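Local coordinates for GTPase activator-like protein (PDB 6SSH) that is the GAP domain of a TSC2-like protein and probably stimulates GTP hydrolysis by a small GTPase, at residues A[7-12]-A[106-111]; A[129-134]-A[154-159]. All blocks are in the same frame, centred on the assembly; numbering follows the deposited sequence.

In the fold
Both interactions belong to one mixed sheet, and they meet edge to edge because strands 104-109 and 127-134 are neighbours in it. Two probable backbone hydrogen bonds make the join: Val107 O accepts from Ile131 N at 2.8 Å, and Asn109 N reaches Ile131 O at 2.8 Å. Further along, Asp110 OD1 packs on Pro133 CG at 3.3 Å. The centres of the two contacts are about 10 Å apart. Interaction 1 is the more deeply buried of the two and pairs parallel strands, whereas interaction 2 pairs antiparallel ones. A bound 1,2-ethanediol, most likely a crystallisation additive, lies about 3 Å from the Ser111 side chain.

Interaction 1: residues A[7-12]-A[106-111]; sequences VIYIKE and IVWNDS
Tyr9 and Trp108 lie next to each other on one side of the sheet, their rings nearly parallel but offset so that little of one lies over the other. The phenol and the five-membered ring have centroids 5.4 Å apart and planes at 29°, with Tyr9 CE1 reaching Trp108 CD1 at 3.5 Å. In each residue CG is anti to the backbone N (chi1 -178° for Tyr9, -173° for Trp108), and these like torsions send both rings off the same side of the sheet, where the side chains cross at a slant. Asp110 holds the Tyr9 hydroxyl firmly: its OD2 takes the Tyr9 OH hydrogen bond at 2.7 Å on the anti lone pair. That oxygen sits at the edge of the Tyr9 ring, near its plane, while the carboxylate is turned nearly perpendicular to the ring. Trp108 NE1 is held at most weakly, by Asp110 OD1 at 3.4 Å. From helix 28-37, Tyr30 packs on both rings and Phe33 on Trp108.

On the other side of the sheet Ile10 CD1 presses on Val107 CG1 at 3.5 Å, tighter than usual for two carbons, while Ile10 CG2 meets Ser111 CB. Four backbone hydrogen bonds join the strands: Ile8 and Ile10 each donate to and accept from residues of 106-111, the straightest being Ile10 N to Trp108 O. At the end of the strand, Asn109 OD1 is gripped twice, by Ser111 OG at 2.7 Å in the carbonyl plane and by Ser111 N at 3.0 Å from above it, closing an Asx turn. Lys113 adds to the hold on this turn, bonding through its backbone to Asn109 ND2 and Ser111 OG.

The arrangement is a parallel strand pair in the middle of a mixed sheet, with helix 28-37 packed on its aromatic side, in the alpha/beta fold of the Rap/Ran-GAP family.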
# COMPACT_ATOMS: atom_id res chain seq x y z
N VAL A 7 -0.52 0.71 2.12
CA VAL A 7 -0.81 1.27 0.83
C VAL A 7 -0.66 2.76 0.96
O VAL A 7 -1.37 3.40 1.77
CB VAL A 7 -2.24 0.98 0.31
CG1 VAL A 7 -2.40 1.54 -1.09
CG2 VAL A 7 -2.53 -0.52 0.36
N ILE A 8 0.26 3.32 0.21
CA ILE A 8 0.68 4.72 0.35
C ILE A 8 0.59 5.48 -0.94
O ILE A 8 1.28 5.10 -1.92
CB ILE A 8 2.13 4.81 0.83
CG1 ILE A 8 2.37 3.97 2.11
CG2 ILE A 8 2.52 6.27 1.06
CD1 ILE A 8 3.84 3.69 2.42
N TYR A 9 -0.22 6.52 -1.04
CA TYR A 9 -0.34 7.38 -2.21
C TYR A 9 0.63 8.53 -2.14
O TYR A 9 0.65 9.27 -1.14
CB TYR A 9 -1.77 7.95 -2.32
CG TYR A 9 -1.95 8.80 -3.55
CD1 TYR A 9 -2.13 8.23 -4.80
CD2 TYR A 9 -1.88 10.18 -3.50
CE1 TYR A 9 -2.25 8.99 -5.93
CE2 TYR A 9 -2.01 10.97 -4.64
CZ TYR A 9 -2.19 10.38 -5.88
OH TYR A 9 -2.30 11.19 -6.97
N ILE A 10 1.43 8.69 -3.19
CA ILE A 10 2.36 9.81 -3.34
C ILE A 10 1.84 10.78 -4.39
O ILE A 10 1.65 10.37 -5.54
CB ILE A 10 3.78 9.37 -3.68
CG1 ILE A 10 4.25 8.28 -2.73
CG2 ILE A 10 4.66 10.59 -3.68
CD1 ILE A 10 5.67 7.80 -3.01
N LYS A 11 1.57 12.02 -4.00
CA LYS A 11 1.02 13.04 -4.88
C LYS A 11 2.12 13.68 -5.72
O LYS A 11 3.28 13.70 -5.32
CB LYS A 11 0.26 14.09 -4.04
CG LYS A 11 -0.61 15.08 -4.79
CD LYS A 11 -1.42 15.98 -3.79
CE LYS A 11 -0.62 16.40 -2.56
NZ LYS A 11 -1.12 17.69 -1.97
N GLU A 12 1.73 14.29 -6.83
CA GLU A 12 2.65 14.99 -7.70
C GLU A 12 3.60 15.92 -6.94
O GLU A 12 3.14 16.73 -6.12
CB GLU A 12 1.86 15.82 -8.70
CG GLU A 12 2.74 16.52 -9.74
CD GLU A 12 1.95 17.02 -10.93
OE1 GLU A 12 1.13 17.94 -10.75
OE2 GLU A 12 2.15 16.48 -12.04
N ILE A 106 2.70 -1.23 -0.47
CA ILE A 106 2.32 -0.86 -1.83
C ILE A 106 2.41 0.63 -1.94
O ILE A 106 1.84 1.36 -1.05
CB ILE A 106 0.91 -1.36 -2.14
CG1 ILE A 106 0.87 -2.88 -2.05
CG2 ILE A 106 0.42 -0.84 -3.50
CD1 ILE A 106 -0.54 -3.44 -1.93
N VAL A 107 3.06 1.17 -2.96
CA VAL A 107 3.23 2.59 -3.16
C VAL A 107 2.61 3.00 -4.47
O VAL A 107 2.99 2.43 -5.53
CB VAL A 107 4.73 2.95 -3.18
CG1 VAL A 107 4.95 4.44 -3.44
CG2 VAL A 107 5.38 2.59 -1.85
N TRP A 108 1.64 3.88 -4.49
CA TRP A 108 1.08 4.43 -5.72
C TRP A 108 1.83 5.72 -5.98
O TRP A 108 1.60 6.75 -5.33
CB TRP A 108 -0.42 4.64 -5.58
CG TRP A 108 -1.02 5.05 -6.91
CD1 TRP A 108 -0.86 6.22 -7.57
CD2 TRP A 108 -1.85 4.22 -7.77
NE1 TRP A 108 -1.54 6.20 -8.79
CE2 TRP A 108 -2.18 4.98 -8.89
CE3 TRP A 108 -2.38 2.95 -7.64
CZ2 TRP A 108 -2.98 4.48 -9.94
CZ3 TRP A 108 -3.18 2.44 -8.66
CH2 TRP A 108 -3.46 3.21 -9.80
N ASN A 109 2.81 5.66 -6.88
CA ASN A 109 3.72 6.76 -7.11
C ASN A 109 3.21 7.71 -8.19
O ASN A 109 3.51 7.54 -9.38
CB ASN A 109 5.10 6.25 -7.45
CG ASN A 109 6.07 7.39 -7.68
OD1 ASN A 109 5.88 8.49 -7.19
ND2 ASN A 109 7.13 7.10 -8.46
N ASP A 110 2.44 8.71 -7.80
CA ASP A 110 2.04 9.78 -8.68
C ASP A 110 2.97 10.99 -8.56
O ASP A 110 2.63 12.07 -9.04
CB ASP A 110 0.61 10.22 -8.42
CG ASP A 110 -0.39 9.61 -9.36
OD1 ASP A 110 0.01 8.85 -10.27
OD2 ASP A 110 -1.60 9.82 -9.16
N SER A 111 4.17 10.84 -8.02
CA SER A 111 5.02 12.00 -7.79
C SER A 111 5.59 12.64 -9.03
O SER A 111 5.97 13.78 -8.99
CB SER A 111 6.21 11.66 -6.91
OG SER A 111 7.15 10.86 -7.57

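Interaction 2: residues A[129-134]-A[154-159]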
# COMPACT_ATOMS: atom_id res chain seq x y z
N ILE A 129 6.17 -2.47 -3.32
CA ILE A 129 5.53 -2.78 -4.61
C ILE A 129 5.12 -1.47 -5.19
O ILE A 129 4.18 -0.82 -4.66
CB ILE A 129 4.35 -3.72 -4.46
CG1 ILE A 129 4.81 -5.05 -3.89
CG2 ILE A 129 3.63 -3.91 -5.80
CD1 ILE A 129 3.74 -5.86 -3.30
N VAL A 130 5.85 -0.94 -6.16
CA VAL A 130 5.70 0.43 -6.64
C VAL A 130 4.88 0.47 -7.92
O VAL A 130 5.26 -0.18 -8.92
CB VAL A 130 7.02 1.10 -6.84
CG1 VAL A 130 6.81 2.52 -7.21
CG2 VAL A 130 7.92 0.98 -5.61
N ILE A 131 3.78 1.18 -7.94
CA ILE A 131 2.84 1.34 -9.06
C ILE A 131 3.07 2.72 -9.61
O ILE A 131 2.91 3.69 -8.88
CB ILE A 131 1.38 1.21 -8.62
CG1 ILE A 131 1.12 -0.16 -8.04
CG2 ILE A 131 0.43 1.55 -9.78
CD1 ILE A 131 -0.17 -0.29 -7.21
N THR A 132 3.42 2.87 -10.87
CA THR A 132 3.64 4.18 -11.47
C THR A 132 2.81 4.26 -12.74
O THR A 132 3.13 3.54 -13.71
CB THR A 132 5.12 4.37 -11.83
OG1 THR A 132 5.92 4.10 -10.67
CG2 THR A 132 5.40 5.78 -12.25
N PRO A 133 1.80 5.11 -12.81
CA PRO A 133 1.03 5.28 -14.05
C PRO A 133 1.93 5.64 -15.22
O PRO A 133 2.92 6.34 -15.11
CB PRO A 133 0.09 6.40 -13.73
CG PRO A 133 -0.14 6.23 -12.21
CD PRO A 133 1.22 5.90 -11.68
N THR A 134 1.59 5.11 -16.40
CA THR A 134 2.30 5.37 -17.65
C THR A 134 1.30 5.64 -18.74
O THR A 134 0.23 5.02 -18.77
CB THR A 134 3.18 4.21 -18.00
OG1 THR A 134 3.87 4.52 -19.22
CG2 THR A 134 2.38 2.96 -18.23
N ARG A 154 -5.79 1.24 -20.24
CA ARG A 154 -4.91 2.13 -19.50
C ARG A 154 -4.01 1.33 -18.60
O ARG A 154 -4.47 0.38 -18.00
CB ARG A 154 -5.74 3.16 -18.77
CG ARG A 154 -6.55 3.92 -19.83
CD ARG A 154 -7.03 5.25 -19.35
NE ARG A 154 -7.95 5.05 -18.27
CZ ARG A 154 -7.77 5.47 -17.02
NH1 ARG A 154 -6.73 6.23 -16.71
NH2 ARG A 154 -8.69 5.20 -16.13
N PHE A 155 -2.75 1.74 -18.44
CA PHE A 155 -1.73 0.89 -17.86
C PHE A 155 -0.91 1.59 -16.81
O PHE A 155 -0.85 2.86 -16.79
CB PHE A 155 -0.82 0.33 -18.96
CG PHE A 155 -1.56 -0.53 -19.96
CD1 PHE A 155 -2.26 0.03 -21.01
CD2 PHE A 155 -1.53 -1.92 -19.81
CE1 PHE A 155 -2.99 -0.76 -21.89
CE2 PHE A 155 -2.25 -2.72 -20.70
CZ PHE A 155 -2.98 -2.14 -21.72
N VAL A 156 -0.28 0.78 -15.98
CA VAL A 156 0.73 1.26 -15.02
C VAL A 156 1.96 0.36 -15.14
O VAL A 156 1.91 -0.74 -15.69
CB VAL A 156 0.23 1.22 -13.57
CG1 VAL A 156 -1.04 2.07 -13.41
CG2 VAL A 156 -0.05 -0.19 -13.13
N MET A 157 3.08 0.83 -14.64
CA MET A 157 4.26 0.06 -14.40
C MET A 157 4.27 -0.42 -12.99
O MET A 157 3.91 0.34 -12.08
CB MET A 157 5.50 0.88 -14.69
CG MET A 157 5.55 1.40 -16.13
SD MET A 157 5.32 0.18 -17.46
CE MET A 157 6.65 -0.89 -17.03
N VAL A 158 4.64 -1.67 -12.77
CA VAL A 158 4.75 -2.25 -11.44
C VAL A 158 6.16 -2.75 -11.25
O VAL A 158 6.65 -3.49 -12.12
CB VAL A 158 3.76 -3.43 -11.19
CG1 VAL A 158 3.96 -3.96 -9.78
CG2 VAL A 158 2.34 -2.99 -11.40
N GLN A 159 6.84 -2.31 -10.21
CA GLN A 159 8.22 -2.68 -9.91
C GLN A 159 8.35 -3.05 -8.45
O GLN A 159 7.78 -2.38 -7.55
CB GLN A 159 9.14 -1.51 -10.21
CG GLN A 159 10.63 -1.75 -9.94
CD GLN A 159 11.52 -0.58 -10.40
OE1 GLN A 159 11.07 0.35 -11.07
NE2 GLN A 159 12.79 -0.62 -10.02
O HOH W 1 -1.48 3.62 -20.27
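Ile131 has CG2 anti to its own nitrogen, and Val156, with CG1 anti to the carbonyl carbon (chi1 -58°), has CG2 between the backbone N and that carbon; these choices bring Ile131 CG2 and Val156 CG2 together at 3.8 Å. On the same side of the sheet Ile129 CG2 and Val158 CG1 run side by side, pointing the same way. Leu183 and Leu190 of helix 183-201 cover Val158, and Leu183 also touches Val156.

The other side is led by Thr134. With OG1 anti to the backbone N (chi1 -180°), its CG2 is left facing the opposite strand, 3.5 Å from Phe155 O and near Met157 CG and SD. The Met157 chain is bent at chi2 and chi3, which keeps its sulfur beside this methyl, and Thr134 OG1 bonds to Arg136 N.

Two hydrogen-bonded pairs, Val130 with Gln159 and Thr132 with Met157, are each closed by two backbone bonds, among them Val130 N to Gln159 O at 2.8 Å. Past Pro133, the bond from Thr134 N to Phe155 O is weak at 3.3 Å, and a water bridges the strands beside it, giving to Thr134 O at 2.7 Å and accepting from Phe155 N at 2.9 Å.

The contact is an antiparallel pairing in which strand 127-134, parallel to its other neighbour 104-109, marks one of the two places where the mixed sheet of this GAP domain changes between parallel and antiparallel.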